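Uncharacterized protein (Streptococcus mutans, PDB 3L7Y) is of unknown function but binds magnesium and may be a phosphatase of the haloacid dehalogenase-like hydrolase family. Local coordinates at residues S125-I130 against I139-E144; L185-K190 against A195-A200. One frame throughout, in Å; residues are numbered along the deposited sequence.

How the contacts relate
Contacts 1 and 2 join two helices to the same face of one mixed sheet, away from the bound magnesium. Both are buried and purely apolar, with no hydrogen bond between helix and strand; polar bonding runs instead between the strands, where A140 O and T186 N are 2.7 Å apart in a probable hydrogen bond. Contact 1 is the larger, burying 177 Å² through two side chains from each segment, against 102 Å² in contact 2, where one helix residue meets two from the strand side. The two contacts share a hydrophobic layer: I139 CG1 lies 3.7 Å from L187 CD2, and L141 CD2 3.5 Å from L185 CD2.

Contact 1: residues S125-I130 against I139-E144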
ATOM      1  N   SER A 125     -21.650   3.582  -6.763  1.00 19.35           N
ATOM      2  CA  SER A 125     -22.073   4.917  -6.368  1.00 18.82           C
ATOM      3  C   SER A 125     -20.919   5.945  -6.331  1.00 15.36           C
ATOM      4  O   SER A 125     -21.090   7.068  -6.795  1.00 12.13           O
ATOM      5  CB  SER A 125     -22.867   4.865  -5.061  1.00 12.21           C
ATOM      6  OG  SER A 125     -22.853   6.126  -4.424  1.00 27.32           O
ATOM      7  N   ILE A 126     -19.757   5.571  -5.796  1.00 12.29           N
ATOM      8  CA  ILE A 126     -18.617   6.502  -5.785  1.00  9.32           C
ATOM      9  C   ILE A 126     -18.109   6.728  -7.213  1.00  9.18           C
ATOM     10  O   ILE A 126     -17.625   7.803  -7.543  1.00 10.56           O
ATOM     11  CB  ILE A 126     -17.442   6.005  -4.910  1.00 11.97           C
ATOM     12  CG1 ILE A 126     -16.438   7.149  -4.642  1.00  6.29           C
ATOM     13  CG2 ILE A 126     -16.719   4.858  -5.598  1.00  7.47           C
ATOM     14  CD1 ILE A 126     -16.967   8.236  -3.781  1.00  7.69           C
ATOM     15  N   ILE A 127     -18.237   5.711  -8.067  1.00 14.96           N
ATOM     16  CA  ILE A 127     -17.857   5.846  -9.473  1.00  9.93           C
ATOM     17  C   ILE A 127     -18.731   6.865 -10.192  1.00 15.27           C
ATOM     18  O   ILE A 127     -18.230   7.725 -10.944  1.00  9.43           O
ATOM     19  CB  ILE A 127     -17.925   4.494 -10.226  1.00 16.51           C
ATOM     20  CG1 ILE A 127     -16.725   3.617  -9.855  1.00 21.56           C
ATOM     21  CG2 ILE A 127     -17.961   4.710 -11.734  1.00 18.67           C
ATOM     22  CD1 ILE A 127     -16.733   2.252 -10.532  1.00 15.48           C
ATOM     23  N   TYR A 128     -20.037   6.767  -9.961  1.00 16.11           N
ATOM     24  CA  TYR A 128     -20.987   7.677 -10.601  1.00 18.99           C
ATOM     25  C   TYR A 128     -20.687   9.104 -10.153  1.00 15.47           C
ATOM     26  O   TYR A 128     -20.722  10.051 -10.934  1.00 11.62           O
ATOM     27  CB  TYR A 128     -22.421   7.301 -10.233  1.00 22.05           C
ATOM     28  CG  TYR A 128     -23.441   8.253 -10.799  1.00 25.98           C
ATOM     29  CD1 TYR A 128     -23.944   8.077 -12.076  1.00 37.02           C
ATOM     30  CD2 TYR A 128     -23.884   9.343 -10.062  1.00 34.30           C
ATOM     31  CE1 TYR A 128     -24.876   8.958 -12.606  1.00 42.28           C
ATOM     32  CE2 TYR A 128     -24.810  10.225 -10.577  1.00 37.52           C
ATOM     33  CZ  TYR A 128     -25.304  10.028 -11.849  1.00 41.23           C
ATOM     34  OH  TYR A 128     -26.226  10.906 -12.366  1.00 49.20           O
ATOM     35  N   PHE A 129     -20.362   9.241  -8.876  1.00 13.75           N
ATOM     36  CA  PHE A 129     -20.052  10.535  -8.309  1.00 12.60           C
ATOM     37  C   PHE A 129     -18.777  11.138  -8.925  1.00 13.73           C
ATOM     38  O   PHE A 129     -18.760  12.302  -9.302  1.00 14.40           O
ATOM     39  CB  PHE A 129     -19.906  10.394  -6.797  1.00 15.98           C
ATOM     40  CG  PHE A 129     -19.432  11.624  -6.135  1.00 12.55           C
ATOM     41  CD1 PHE A 129     -20.261  12.726  -6.032  1.00 15.32           C
ATOM     42  CD2 PHE A 129     -18.150  11.695  -5.614  1.00 19.15           C
ATOM     43  CE1 PHE A 129     -19.811  13.894  -5.412  1.00 22.26           C
ATOM     44  CE2 PHE A 129     -17.699  12.846  -4.992  1.00 17.61           C
ATOM     45  CZ  PHE A 129     -18.530  13.950  -4.891  1.00 16.72           C
ATOM     46  N   ILE A 130     -17.714  10.345  -9.036  1.00 11.84           N
ATOM     47  CA  ILE A 130     -16.465  10.841  -9.618  1.00 13.96           C
ATOM     48  C   ILE A 130     -16.609  11.164 -11.111  1.00 19.15           C
ATOM     49  O   ILE A 130     -16.127  12.197 -11.580  1.00 14.14           O
ATOM     50  CB  ILE A 130     -15.306   9.851  -9.415  1.00 14.73           C
ATOM     51  CG1 ILE A 130     -15.051   9.639  -7.917  1.00 16.26           C
ATOM     52  CG2 ILE A 130     -14.024  10.347 -10.147  1.00  6.50           C
ATOM     53  CD1 ILE A 130     -14.491  10.867  -7.210  1.00 19.61           C
ATOM     54  N   ILE A 139     -10.193   6.569 -13.477  1.00  8.84           N
ATOM     55  CA  ILE A 139     -10.649   5.598 -12.501  1.00  8.41           C
ATOM     56  C   ILE A 139     -10.173   4.190 -12.827  1.00 12.85           C
ATOM     57  O   ILE A 139     -10.478   3.647 -13.888  1.00 18.77           O
ATOM     58  CB  ILE A 139     -12.193   5.575 -12.422  1.00 18.99           C
ATOM     59  CG1 ILE A 139     -12.739   6.946 -11.980  1.00 16.14           C
ATOM     60  CG2 ILE A 139     -12.655   4.461 -11.490  1.00 13.02           C
ATOM     61  CD1 ILE A 139     -14.261   7.141 -12.253  1.00  8.14           C
ATOM     62  N   ALA A 140      -9.448   3.586 -11.900  1.00  7.91           N
ATOM     63  CA  ALA A 140      -9.057   2.192 -12.053  1.00 12.32           C
ATOM     64  C   ALA A 140      -9.589   1.337 -10.904  1.00 12.11           C
ATOM     65  O   ALA A 140      -9.526   1.729  -9.735  1.00 15.30           O
ATOM     66  CB  ALA A 140      -7.553   2.068 -12.173  1.00 13.24           C
ATOM     67  N   LEU A 141     -10.142   0.177 -11.249  1.00 18.11           N
ATOM     68  CA  LEU A 141     -10.659  -0.755 -10.255  1.00 14.35           C
ATOM     69  C   LEU A 141      -9.638  -1.860 -10.012  1.00 19.37           C
ATOM     70  O   LEU A 141      -9.106  -2.450 -10.961  1.00 21.22           O
ATOM     71  CB  LEU A 141     -11.975  -1.353 -10.734  1.00 16.17           C
ATOM     72  CG  LEU A 141     -12.927  -0.355 -11.370  1.00 26.77           C
ATOM     73  CD1 LEU A 141     -14.136  -1.060 -11.986  1.00 27.05           C
ATOM     74  CD2 LEU A 141     -13.356   0.658 -10.324  1.00 23.19           C
ATOM     75  N   SER A 142      -9.351  -2.133  -8.746  1.00 10.86           N
ATOM     76  CA  SER A 142      -8.359  -3.138  -8.400  1.00 16.23           C
ATOM     77  C   SER A 142      -9.057  -4.396  -7.885  1.00 19.20           C
ATOM     78  O   SER A 142      -9.510  -4.437  -6.738  1.00 17.52           O
ATOM     79  CB  SER A 142      -7.353  -2.579  -7.375  1.00 24.14           C
ATOM     80  OG  SER A 142      -6.318  -3.508  -7.096  1.00 32.06           O
ATOM     81  N   GLY A 143      -9.157  -5.409  -8.752  1.00 14.29           N
ATOM     82  CA  GLY A 143      -9.906  -6.619  -8.454  1.00  9.68           C
ATOM     83  C   GLY A 143      -9.026  -7.731  -7.922  1.00 21.34           C
ATOM     84  O   GLY A 143      -7.814  -7.573  -7.763  1.00 15.06           O
ATOM     85  N   GLU A 144      -9.634  -8.870  -7.638  1.00 27.46           N
ATOM     86  CA  GLU A 144      -8.906  -9.961  -7.013  1.00 35.08           C
ATOM     87  C   GLU A 144      -7.824 -10.498  -7.949  1.00 34.37           C
ATOM     88  O   GLU A 144      -6.757 -10.920  -7.504  1.00 37.31           O
ATOM     89  CB  GLU A 144      -9.880 -11.066  -6.621  1.00 45.46           C
ATOM     90  CG  GLU A 144      -9.318 -12.131  -5.704  1.00 52.26           C
ATOM     91  CD  GLU A 144     -10.403 -13.071  -5.219  1.00 57.09           C
ATOM     92  OE1 GLU A 144     -11.555 -12.921  -5.681  1.00 54.90           O
ATOM     93  OE2 GLU A 144     -10.111 -13.954  -4.382  1.00 63.16           O
TER
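I139 and L141, on the strand, meet I130 and I127 of the helix that precedes it, in a helix-on-sheet layer of the kind found in the cap domain of Cof-type haloacid dehalogenase-like hydrolases. I130 and I139 pass each other at a slant: the CG2 methyl of I130 sits 3.8 Å from I139 CD1 and 4.1 Å from I139 CG1. On I130 a chi1 of -61° sends CG1, and with it CD1, away from the strand, which leaves the short CG2 branch, anti to the backbone N, to do the touching. I127 and L141 meet differently, tip to tip, with I127 CD1 3.7 Å from L141 CD2. I127 gets there by a stretched second torsion (chi2 179°), which carries CD1 away from the helix and out toward the strand.

The helix runs nearly antiparallel to the strand, at 166°, with the segment axes 10.8 Å apart at their closest. That separation leaves room for one layer of interlocked aliphatic side chains and keeps the two backbones from bonding directly. Strand 182-188, the next in the sheet, continues this layer through L185, which touches I126. On the flank turned to helix 194-202, F129 stacks on the ring of Y204, just past the end of that helix. Backbone bonding of L141 with Y148 and of S142 with F183 holds the strand between its two neighbours. I139 CD1 also approaches the helix backbone itself, 4.2 Å from I127 O.

Contact 2: residues L185-K190 against A195-A200; sequences LTLQVK and AQIMKA
L187 and V189 both face the helix and both close on a single residue of it, I197, which presents a different branch to each. L187 comes first along the chain. Its CD1 methyl lies 4.0 Å from I197 CG2, the two side chains passing at an angle. The same L187 CD1 also lies 3.9 Å from I130 CD1 of helix 120-133. L187 therefore touches both helices, I197 of one and I130 of the other.

Q188 follows, its side chain on the other face of the sheet, where NE2 makes a weak hydrogen bond to Y219 OH. V189, just past the end of the strand, points back toward the helix. There it meets I197 tip to tip, CG1 lying 3.8 Å and CB 4.0 Å from I197 CD1. The reach comes from the isoleucine: with chi2 at 166° its longer branch is nearly straight and delivers CD1 to the valine, while CG2, set opposite the backbone N by a chi1 of -68°, is left for L187. Two methyls of one residue are therefore used separately, spanning two strand-side positions that lie two residues apart.

Backbone bonds from L187 to I220 and from V189 to G218 tie this part of the chain to strand 219-224 and to the residue just before it. Y134 touches I197 from the loop after helix 120-133. After V189 the chain turns and folds helix 194-202 back over the strand it has just left. This gives a strand-turn-helix unit within an open-faced sheet with helices on one side, consistent with the α/β cap of Cof-type haloacid dehalogenase-like hydrolases.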
ATOM      1  N   LEU A 185     -10.250   1.054  -5.260  1.00  7.38           N
ATOM      2  CA  LEU A 185     -10.141   1.762  -6.531  1.00  8.86           C
ATOM      3  C   LEU A 185      -8.967   2.720  -6.492  1.00  7.44           C
ATOM      4  O   LEU A 185      -8.495   3.089  -5.423  1.00 14.91           O
ATOM      5  CB  LEU A 185     -11.394   2.582  -6.846  1.00 11.97           C
ATOM      6  CG  LEU A 185     -12.782   2.060  -6.469  1.00 17.06           C
ATOM      7  CD1 LEU A 185     -13.819   2.934  -7.150  1.00 18.68           C
ATOM      8  CD2 LEU A 185     -12.932   0.614  -6.875  1.00 32.29           C
ATOM      9  N   THR A 186      -8.525   3.166  -7.657  1.00 13.93           N
ATOM     10  CA  THR A 186      -7.474   4.169  -7.698  1.00 20.57           C
ATOM     11  C   THR A 186      -7.849   5.305  -8.632  1.00 21.68           C
ATOM     12  O   THR A 186      -8.329   5.080  -9.744  1.00 21.32           O
ATOM     13  CB  THR A 186      -6.115   3.558  -8.104  1.00 22.46           C
ATOM     14  OG1 THR A 186      -5.710   2.584  -7.128  1.00 14.83           O
ATOM     15  CG2 THR A 186      -5.051   4.648  -8.197  1.00 24.68           C
ATOM     16  N   LEU A 187      -7.662   6.534  -8.168  1.00  7.42           N
ATOM     17  CA  LEU A 187      -7.850   7.677  -9.032  1.00 10.84           C
ATOM     18  C   LEU A 187      -6.495   8.246  -9.410  1.00 14.54           C
ATOM     19  O   LEU A 187      -5.635   8.439  -8.548  1.00 20.67           O
ATOM     20  CB  LEU A 187      -8.681   8.754  -8.346  1.00 14.52           C
ATOM     21  CG  LEU A 187     -10.073   8.385  -7.830  1.00 17.52           C
ATOM     22  CD1 LEU A 187     -10.815   9.646  -7.450  1.00  8.12           C
ATOM     23  CD2 LEU A 187     -10.838   7.605  -8.891  1.00 13.09           C
ATOM     24  N   GLN A 188      -6.304   8.520 -10.694  1.00 14.66           N
ATOM     25  CA  GLN A 188      -5.135   9.284 -11.104  1.00 19.96           C
ATOM     26  C   GLN A 188      -5.578  10.712 -11.330  1.00 18.75           C
ATOM     27  O   GLN A 188      -6.493  10.977 -12.124  1.00 21.80           O
ATOM     28  CB  GLN A 188      -4.482   8.712 -12.365  1.00 24.01           C
ATOM     29  CG  GLN A 188      -3.115   9.333 -12.647  1.00 26.37           C
ATOM     30  CD  GLN A 188      -2.707   9.185 -14.094  1.00 33.38           C
ATOM     31  OE1 GLN A 188      -3.446   9.563 -14.998  1.00 32.22           O
ATOM     32  NE2 GLN A 188      -1.524   8.635 -14.322  1.00 35.68           N
ATOM     33  N   VAL A 189      -4.942  11.628 -10.610  1.00 18.01           N
ATOM     34  CA  VAL A 189      -5.410  12.998 -10.529  1.00 21.47           C
ATOM     35  C   VAL A 189      -4.204  13.911 -10.476  1.00 19.34           C
ATOM     36  O   VAL A 189      -3.096  13.456 -10.197  1.00 17.90           O
ATOM     37  CB  VAL A 189      -6.219  13.208  -9.243  1.00 15.95           C
ATOM     38  CG1 VAL A 189      -7.396  12.243  -9.191  1.00 14.89           C
ATOM     39  CG2 VAL A 189      -5.339  13.003  -8.034  1.00 15.70           C
ATOM     40  N   LYS A 190      -4.415  15.190 -10.762  1.00 18.02           N
ATOM     41  CA  LYS A 190      -3.374  16.184 -10.551  1.00 22.46           C
ATOM     42  C   LYS A 190      -3.087  16.261  -9.055  1.00 21.67           C
ATOM     43  O   LYS A 190      -4.013  16.376  -8.249  1.00 15.43           O
ATOM     44  CB  LYS A 190      -3.825  17.548 -11.081  1.00 24.76           C
ATOM     45  CG  LYS A 190      -3.520  17.772 -12.550  1.00 28.72           C
ATOM     46  CD  LYS A 190      -4.086  19.095 -13.051  1.00 29.81           C
ATOM     47  N   ALA A 195      -6.166  16.798  -2.539  1.00 18.79           N
ATOM     48  CA  ALA A 195      -6.839  17.089  -1.272  1.00 21.08           C
ATOM     49  C   ALA A 195      -8.318  17.368  -1.488  1.00 18.04           C
ATOM     50  O   ALA A 195      -9.167  16.824  -0.782  1.00 16.79           O
ATOM     51  CB  ALA A 195      -6.176  18.267  -0.560  1.00 26.87           C
ATOM     52  N   GLN A 196      -8.621  18.203  -2.476  1.00 15.96           N
ATOM     53  CA  GLN A 196      -9.999  18.577  -2.761  1.00 19.75           C
ATOM     54  C   GLN A 196     -10.874  17.376  -3.076  1.00 17.36           C
ATOM     55  O   GLN A 196     -12.032  17.303  -2.655  1.00 14.63           O
ATOM     56  CB  GLN A 196     -10.067  19.547  -3.939  1.00 22.21           C
ATOM     57  CG  GLN A 196     -11.506  19.838  -4.337  1.00 30.39           C
ATOM     58  CD  GLN A 196     -11.651  20.663  -5.606  1.00 36.81           C
ATOM     59  OE1 GLN A 196     -12.769  20.863  -6.104  1.00 38.14           O
ATOM     60  NE2 GLN A 196     -10.532  21.148  -6.136  1.00 33.53           N
ATOM     61  N   ILE A 197     -10.328  16.444  -3.848  1.00 13.28           N
ATOM     62  CA  ILE A 197     -11.122  15.308  -4.320  1.00 14.25           C
ATOM     63  C   ILE A 197     -11.305  14.310  -3.195  1.00  7.79           C
ATOM     64  O   ILE A 197     -12.346  13.652  -3.084  1.00  8.76           O
ATOM     65  CB  ILE A 197     -10.435  14.616  -5.508  1.00 15.71           C
ATOM     66  CG1 ILE A 197     -10.446  15.536  -6.727  1.00 14.54           C
ATOM     67  CG2 ILE A 197     -11.095  13.263  -5.815  1.00 14.56           C
ATOM     68  CD1 ILE A 197      -9.513  15.069  -7.824  1.00 12.46           C
ATOM     69  N   MET A 198     -10.266  14.177  -2.370  1.00 13.43           N
ATOM     70  CA  MET A 198     -10.363  13.345  -1.189  1.00  9.15           C
ATOM     71  C   MET A 198     -11.421  13.866  -0.220  1.00  7.62           C
ATOM     72  O   MET A 198     -12.182  13.080   0.348  1.00  8.80           O
ATOM     73  CB  MET A 198      -9.006  13.182  -0.508  1.00  8.41           C
ATOM     74  CG  MET A 198      -8.131  12.160  -1.213  1.00 12.22           C
ATOM     75  SD  MET A 198      -6.714  11.598  -0.261  1.00 21.34           S
ATOM     76  CE  MET A 198      -5.588  12.971  -0.548  1.00 17.12           C
ATOM     77  N   LYS A 199     -11.478  15.180  -0.033  1.00  7.85           N
ATOM     78  CA  LYS A 199     -12.508  15.760   0.828  1.00 10.07           C
ATOM     79  C   LYS A 199     -13.906  15.550   0.242  1.00 17.93           C
ATOM     80  O   LYS A 199     -14.853  15.250   0.973  1.00 10.98           O
ATOM     81  CB  LYS A 199     -12.275  17.247   1.078  1.00 13.17           C
ATOM     82  CG  LYS A 199     -13.446  17.897   1.817  1.00 21.44           C
ATOM     83  CD  LYS A 199     -13.046  19.184   2.517  1.00 36.73           C
ATOM     84  CE  LYS A 199     -13.900  19.418   3.773  1.00 36.98           C
ATOM     85  NZ  LYS A 199     -15.354  19.563   3.463  1.00 29.05           N
ATOM     86  N   ALA A 200     -14.031  15.709  -1.075  1.00 13.55           N
ATOM     87  CA  ALA A 200     -15.303  15.464  -1.759  1.00 19.75           C
ATOM     88  C   ALA A 200     -15.774  14.025  -1.526  1.00 19.82           C
ATOM     89  O   ALA A 200     -16.962  13.760  -1.295  1.00 12.90           O
ATOM     90  CB  ALA A 200     -15.160  15.744  -3.243  1.00 16.77           C
TER